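Local coordinates for protein PmoF1 (Methylocystis sp. ATCC 49242, PDB 6P1E) that binds copper through a histidine brace in its PCu(A)C domain and probably serves as a copper chaperone in a methane-oxidizing bacterium, at residues Ala31-Asn36 with Val69-Lys74; Val48-Ser53 with Trp99-Thr104. All coordinates share one frame; numbering follows the deposited sequence.

Overall arrangement
Both contacts belong to the beta fold of a PCu(A)C copper-binding domain and illustrate how parts of the fold that are not neighbours in the sheet meet, through side chains in contact 1 and through side chains and bridging water in contact 2. Contact 1 lies at the copper end: His34 is a ligand of the copper, and the opposite face of its strand meets Val69-Lys74. Contact 2 lies on the other side of the chain's centre; the side chain of Leu101 is about 13 Å from a different copper ion, not the one His34 binds. The centres of the two contacts are 22 Å apart and their nearest atoms about 8 Å. Val48-Ser53 falls between the two segments of contact 1, and Trp99-Thr104 follows both.

Contact 1: residues Ala31-Asn36 with Val69-Lys74; sequences AFIHNN and VLLPPK. With CU (copper (II) ion), chain F.
Ile33 and Asn35, on the copper-binding strand 27-35 of the PCu(A)C beta fold, reach across to Leu71 at the end of the short strand 69-71. The apolar part is compact: CG2 of Ile33 lies 3.7 Å from CD2 of Leu71, the two side chains crossing at about a right angle, and both are buried. On the opposite face of the strand, toward the second subunit, His34 NE2 binds the copper ion at 2.0 Å; His14 of the second subunit binds the same ion through its own NE2, and Glu13, which the His34 side chain touches, is also a copper-site residue. The polar contacts lie toward the strand's end. CG of Asn35 stands opposite the backbone nitrogen (chi1 -173°), which carries the amide across to the other segment, and ND2 donates to Leu71 O at 2.9 Å. The acceptor lies in the amide plane, yet the donor sits well above the carbonyl plane. ND2 also bonds to Thr39 O and OD1 accepts from Gly37 N, so this buried amide is held at both ends and its flip state is fixed. At the exposed end, Lys74 bends at chi2 (-61°), bringing NZ to Asn36 O at 2.8 Å, again from above the carbonyl plane.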
loop_
_atom_site.group_PDB
_atom_site.type_symbol
_atom_site.label_atom_id
_atom_site.label_comp_id
_atom_site.label_asym_id
_atom_site.label_seq_id
_atom_site.Cartn_x
_atom_site.Cartn_y
_atom_site.Cartn_z
ATOM N N ALA B 31 -1.100 -3.667 -4.822
ATOM C CA ALA B 31 -2.512 -3.495 -4.509
ATOM C C ALA B 31 -2.871 -4.328 -3.294
ATOM O O ALA B 31 -2.074 -5.145 -2.837
ATOM C CB ALA B 31 -3.387 -3.882 -5.689
ATOM N N PHE B 32 -4.056 -4.078 -2.755
ATOM C CA PHE B 32 -4.626 -4.919 -1.718
ATOM C C PHE B 32 -5.872 -5.575 -2.283
ATOM O O PHE B 32 -6.810 -4.886 -2.683
ATOM C CB PHE B 32 -4.945 -4.096 -0.472
ATOM C CG PHE B 32 -3.808 -3.226 -0.021
ATOM C CD1 PHE B 32 -2.912 -3.676 0.928
ATOM C CD2 PHE B 32 -3.625 -1.964 -0.559
ATOM C CE1 PHE B 32 -1.862 -2.880 1.346
ATOM C CE2 PHE B 32 -2.577 -1.166 -0.149
ATOM C CZ PHE B 32 -1.694 -1.626 0.803
ATOM N N ILE B 33 -5.894 -6.902 -2.309
ATOM C CA ILE B 33 -7.017 -7.612 -2.903
ATOM C C ILE B 33 -7.740 -8.396 -1.824
ATOM O O ILE B 33 -7.174 -9.286 -1.190
ATOM C CB ILE B 33 -6.562 -8.545 -4.039
ATOM C CG1 ILE B 33 -5.766 -7.745 -5.077
ATOM C CG2 ILE B 33 -7.767 -9.206 -4.702
ATOM C CD1 ILE B 33 -5.136 -8.583 -6.175
ATOM N N HIS B 34 -9.005 -8.038 -1.631
ATOM C CA HIS B 34 -9.866 -8.653 -0.634
ATOM C C HIS B 34 -10.832 -9.598 -1.325
ATOM O O HIS B 34 -11.543 -9.196 -2.247
ATOM C CB HIS B 34 -10.643 -7.589 0.144
ATOM C CG HIS B 34 -9.781 -6.669 0.951
ATOM N ND1 HIS B 34 -9.797 -6.656 2.328
ATOM C CD2 HIS B 34 -8.876 -5.734 0.576
ATOM C CE1 HIS B 34 -8.940 -5.754 2.770
ATOM N NE2 HIS B 34 -8.370 -5.180 1.726
ATOM N N ASN B 35 -10.851 -10.850 -0.885
ATOM C CA ASN B 35 -11.850 -11.798 -1.349
ATOM C C ASN B 35 -12.929 -11.947 -0.286
ATOM O O ASN B 35 -12.735 -12.626 0.723
ATOM C CB ASN B 35 -11.220 -13.156 -1.665
ATOM C CG ASN B 35 -12.204 -14.116 -2.307
ATOM O OD1 ASN B 35 -13.403 -13.835 -2.388
ATOM N ND2 ASN B 35 -11.707 -15.263 -2.754
ATOM N N ASN B 36 -14.058 -11.287 -0.519
ATOM C CA ASN B 36 -15.165 -11.284 0.429
ATOM C C ASN B 36 -16.175 -12.387 0.120
ATOM O O ASN B 36 -17.259 -12.429 0.710
ATOM C CB ASN B 36 -15.865 -9.923 0.419
ATOM C CG ASN B 36 -14.962 -8.799 0.895
ATOM O OD1 ASN B 36 -14.158 -8.978 1.811
ATOM N ND2 ASN B 36 -15.089 -7.634 0.270
ATOM N N VAL B 69 -1.599 -14.930 -8.359
ATOM C CA VAL B 69 -1.905 -14.596 -6.976
ATOM C C VAL B 69 -3.130 -15.392 -6.552
ATOM O O VAL B 69 -4.219 -15.203 -7.093
ATOM C CB VAL B 69 -2.162 -13.089 -6.782
ATOM C CG1 VAL B 69 -2.483 -12.784 -5.327
ATOM C CG2 VAL B 69 -0.956 -12.284 -7.236
ATOM N N LEU B 70 -2.938 -16.301 -5.602
ATOM C CA LEU B 70 -4.043 -17.075 -5.057
ATOM C C LEU B 70 -4.841 -16.215 -4.084
ATOM O O LEU B 70 -4.271 -15.491 -3.267
ATOM C CB LEU B 70 -3.523 -18.338 -4.373
ATOM C CG LEU B 70 -2.630 -19.235 -5.240
ATOM C CD1 LEU B 70 -2.262 -20.508 -4.495
ATOM C CD2 LEU B 70 -3.293 -19.571 -6.571
ATOM N N LEU B 71 -6.163 -16.304 -4.184
ATOM C CA LEU B 71 -7.068 -15.482 -3.387
ATOM C C LEU B 71 -8.046 -16.367 -2.622
ATOM O O LEU B 71 -9.165 -16.604 -3.079
ATOM C CB LEU B 71 -7.821 -14.496 -4.284
ATOM C CG LEU B 71 -6.919 -13.558 -5.089
ATOM C CD1 LEU B 71 -7.706 -12.851 -6.179
ATOM C CD2 LEU B 71 -6.247 -12.549 -4.169
ATOM N N PRO B 72 -7.619 -16.875 -1.457
ATOM C CA PRO B 72 -8.498 -17.729 -0.654
ATOM C C PRO B 72 -9.767 -16.999 -0.227
ATOM O O PRO B 72 -9.754 -15.772 -0.115
ATOM C CB PRO B 72 -7.637 -18.081 0.565
ATOM C CG PRO B 72 -6.233 -17.844 0.136
ATOM C CD PRO B 72 -6.288 -16.721 -0.847
ATOM N N PRO B 73 -10.859 -17.742 0.004
ATOM C CA PRO B 73 -12.117 -17.107 0.405
ATOM C C PRO B 73 -12.001 -16.402 1.751
ATOM O O PRO B 73 -11.269 -16.870 2.625
ATOM C CB PRO B 73 -13.099 -18.281 0.484
ATOM C CG PRO B 73 -12.249 -19.485 0.679
ATOM C CD PRO B 73 -10.969 -19.211 -0.043
ATOM N N LYS B 74 -12.704 -15.283 1.897
ATOM C CA LYS B 74 -12.769 -14.566 3.164
ATOM C C LYS B 74 -11.382 -14.206 3.682
ATOM O O LYS B 74 -11.129 -14.235 4.889
ATOM C CB LYS B 74 -13.528 -15.397 4.201
ATOM C CG LYS B 74 -14.944 -15.753 3.774
ATOM C CD LYS B 74 -15.792 -14.508 3.541
ATOM C CE LYS B 74 -17.248 -14.860 3.290
ATOM N NZ LYS B 74 -18.097 -13.652 3.104
HETATM CU CU CU F . -7.139 -3.655 2.068
#

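Contact 2: residues Val48-Ser53 with Trp99-Thr104; sequences VEKFGS and WGLEMT
The loop Val48-Lys50, leading into the corner and classic beta bulge at Gly52 and Ser53 (both facing Leu89), lies against strand 100-107. Leu101 carries most of the apolar contact. Its CG is anti to the backbone nitrogen (chi1 -178°), and its two methyls divide the work: CD1 lies 3.7 Å from CB of Lys50, whose chain runs alongside, pointing the other way, while CD2 approaches the Phe51 ring obliquely, 3.8 Å from CE2. The same CD2 meets Val48 CG2 at 3.9 Å. That valine methyl also reaches CG of Met103. Two waters bridge the loop backbone to strand 100-107: each donates to Glu102 O at 2.7 Å; one accepts from Glu49 N at 3.1 Å and the other, weakly, from Lys50 N. At the exposed margin Glu49 OE2 and Glu102 OE1 stand 4.3 Å apart, a like-charged pair that would probably repel mildly. Strand 111-120 pairs with strand 100-107 through Leu101 and Met103, Leu88 of strand 75-91 touches both Phe51 and Leu101, and Met103 packs on Val46 of strand 41-47 and Phe29 of strand 27-35.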
loop_
_atom_site.group_PDB
_atom_site.type_symbol
_atom_site.label_atom_id
_atom_site.label_comp_id
_atom_site.label_asym_id
_atom_site.label_seq_id
_atom_site.Cartn_x
_atom_site.Cartn_y
_atom_site.Cartn_z
ATOM N N VAL B 48 -1.880 -4.334 -19.915
ATOM C CA VAL B 48 -1.529 -2.923 -19.816
ATOM C C VAL B 48 -0.957 -2.443 -21.148
ATOM O O VAL B 48 -0.038 -3.046 -21.700
ATOM C CB VAL B 48 -0.530 -2.665 -18.662
ATOM C CG1 VAL B 48 0.729 -3.515 -18.816
ATOM C CG2 VAL B 48 -0.190 -1.182 -18.565
ATOM N N GLU B 49 -1.530 -1.367 -21.672
ATOM C CA GLU B 49 -1.173 -0.887 -22.997
ATOM C C GLU B 49 0.168 -0.154 -23.018
ATOM O O GLU B 49 0.897 -0.215 -24.009
ATOM C CB GLU B 49 -2.266 0.043 -23.521
ATOM C CG GLU B 49 -3.622 -0.624 -23.666
ATOM C CD GLU B 49 -4.679 0.315 -24.212
ATOM O OE1 GLU B 49 -4.310 1.367 -24.776
ATOM O OE2 GLU B 49 -5.880 0.001 -24.073
ATOM N N LYS B 50 0.491 0.532 -21.925
ATOM C CA LYS B 50 1.661 1.408 -21.892
ATOM C C LYS B 50 2.959 0.659 -21.585
ATOM O O LYS B 50 4.040 1.246 -21.613
ATOM C CB LYS B 50 1.452 2.515 -20.857
ATOM C CG LYS B 50 0.317 3.487 -21.176
ATOM C CD LYS B 50 0.393 4.069 -22.578
ATOM C CE LYS B 50 -0.749 5.036 -22.817
ATOM N NZ LYS B 50 -0.704 5.672 -24.161
ATOM N N PHE B 51 2.844 -0.631 -21.281
ATOM C CA PHE B 51 4.006 -1.489 -21.069
ATOM C C PHE B 51 3.965 -2.642 -22.063
ATOM O O PHE B 51 2.905 -2.983 -22.584
ATOM C CB PHE B 51 4.048 -2.019 -19.632
ATOM C CG PHE B 51 4.508 -1.003 -18.622
ATOM C CD1 PHE B 51 5.812 -1.012 -18.155
ATOM C CD2 PHE B 51 3.638 -0.043 -18.139
ATOM C CE1 PHE B 51 6.238 -0.083 -17.222
ATOM C CE2 PHE B 51 4.059 0.892 -17.207
ATOM C CZ PHE B 51 5.360 0.870 -16.750
ATOM N N GLY B 52 5.119 -3.244 -22.319
ATOM C CA GLY B 52 5.206 -4.347 -23.257
ATOM C C GLY B 52 4.436 -5.574 -22.796
ATOM O O GLY B 52 3.759 -6.233 -23.579
ATOM N N SER B 53 4.566 -5.891 -21.513
ATOM C CA SER B 53 3.923 -7.061 -20.924
ATOM C C SER B 53 3.858 -6.921 -19.412
ATOM O O SER B 53 4.526 -6.064 -18.828
ATOM C CB SER B 53 4.683 -8.340 -21.294
ATOM O OG SER B 53 5.971 -8.364 -20.702
ATOM N N TRP B 99 0.176 11.285 -13.748
ATOM C CA TRP B 99 -0.499 10.432 -14.704
ATOM C C TRP B 99 -1.016 9.242 -13.918
ATOM O O TRP B 99 -0.502 8.938 -12.843
ATOM C CB TRP B 99 0.449 9.936 -15.799
ATOM C CG TRP B 99 1.155 10.994 -16.580
ATOM C CD1 TRP B 99 1.041 12.345 -16.435
ATOM C CD2 TRP B 99 2.111 10.781 -17.625
ATOM N NE1 TRP B 99 1.864 12.988 -17.330
ATOM C CE2 TRP B 99 2.529 12.048 -18.074
ATOM C CE3 TRP B 99 2.650 9.640 -18.227
ATOM C CZ2 TRP B 99 3.465 12.207 -19.096
ATOM C CZ3 TRP B 99 3.575 9.799 -19.244
ATOM C CH2 TRP B 99 3.973 11.073 -19.667
ATOM N N GLY B 100 -2.042 8.584 -14.433
ATOM C CA GLY B 100 -2.509 7.347 -13.842
ATOM C C GLY B 100 -2.120 6.292 -14.851
ATOM O O GLY B 100 -1.618 6.632 -15.923
ATOM N N LEU B 101 -2.329 5.024 -14.525
ATOM C CA LEU B 101 -2.031 3.965 -15.475
ATOM C C LEU B 101 -3.227 3.040 -15.548
ATOM O O LEU B 101 -3.587 2.393 -14.566
ATOM C CB LEU B 101 -0.774 3.187 -15.081
ATOM C CG LEU B 101 -0.390 2.091 -16.081
ATOM C CD1 LEU B 101 0.124 2.713 -17.372
ATOM C CD2 LEU B 101 0.639 1.133 -15.502
ATOM N N GLU B 102 -3.838 2.978 -16.725
ATOM C CA GLU B 102 -4.963 2.089 -16.939
ATOM C C GLU B 102 -4.459 0.669 -17.108
ATOM O O GLU B 102 -3.518 0.417 -17.862
ATOM C CB GLU B 102 -5.775 2.512 -18.163
ATOM C CG GLU B 102 -6.987 1.635 -18.422
ATOM C CD GLU B 102 -7.891 2.196 -19.501
ATOM O OE1 GLU B 102 -7.543 2.072 -20.694
ATOM O OE2 GLU B 102 -8.952 2.759 -19.156
ATOM N N MET B 103 -5.091 -0.253 -16.393
ATOM C CA MET B 103 -4.729 -1.659 -16.447
ATOM C C MET B 103 -5.999 -2.484 -16.388
ATOM O O MET B 103 -7.019 -2.023 -15.876
ATOM C CB MET B 103 -3.809 -2.043 -15.282
ATOM C CG MET B 103 -2.603 -1.139 -15.080
ATOM S SD MET B 103 -1.769 -1.460 -13.511
ATOM C CE MET B 103 -1.326 -3.185 -13.689
ATOM N N THR B 104 -5.927 -3.708 -16.894
ATOM C CA THR B 104 -7.019 -4.653 -16.748
ATOM C C THR B 104 -6.510 -5.846 -15.961
ATOM O O THR B 104 -5.556 -6.508 -16.365
ATOM C CB THR B 104 -7.568 -5.122 -18.111
ATOM O OG1 THR B 104 -7.979 -3.988 -18.884
ATOM C CG2 THR B 104 -8.755 -6.058 -17.918
HETATM O O HOH W 1 -4.147 -0.671 -20.234
HETATM O O HOH W 2 -1.930 1.366 -19.806
#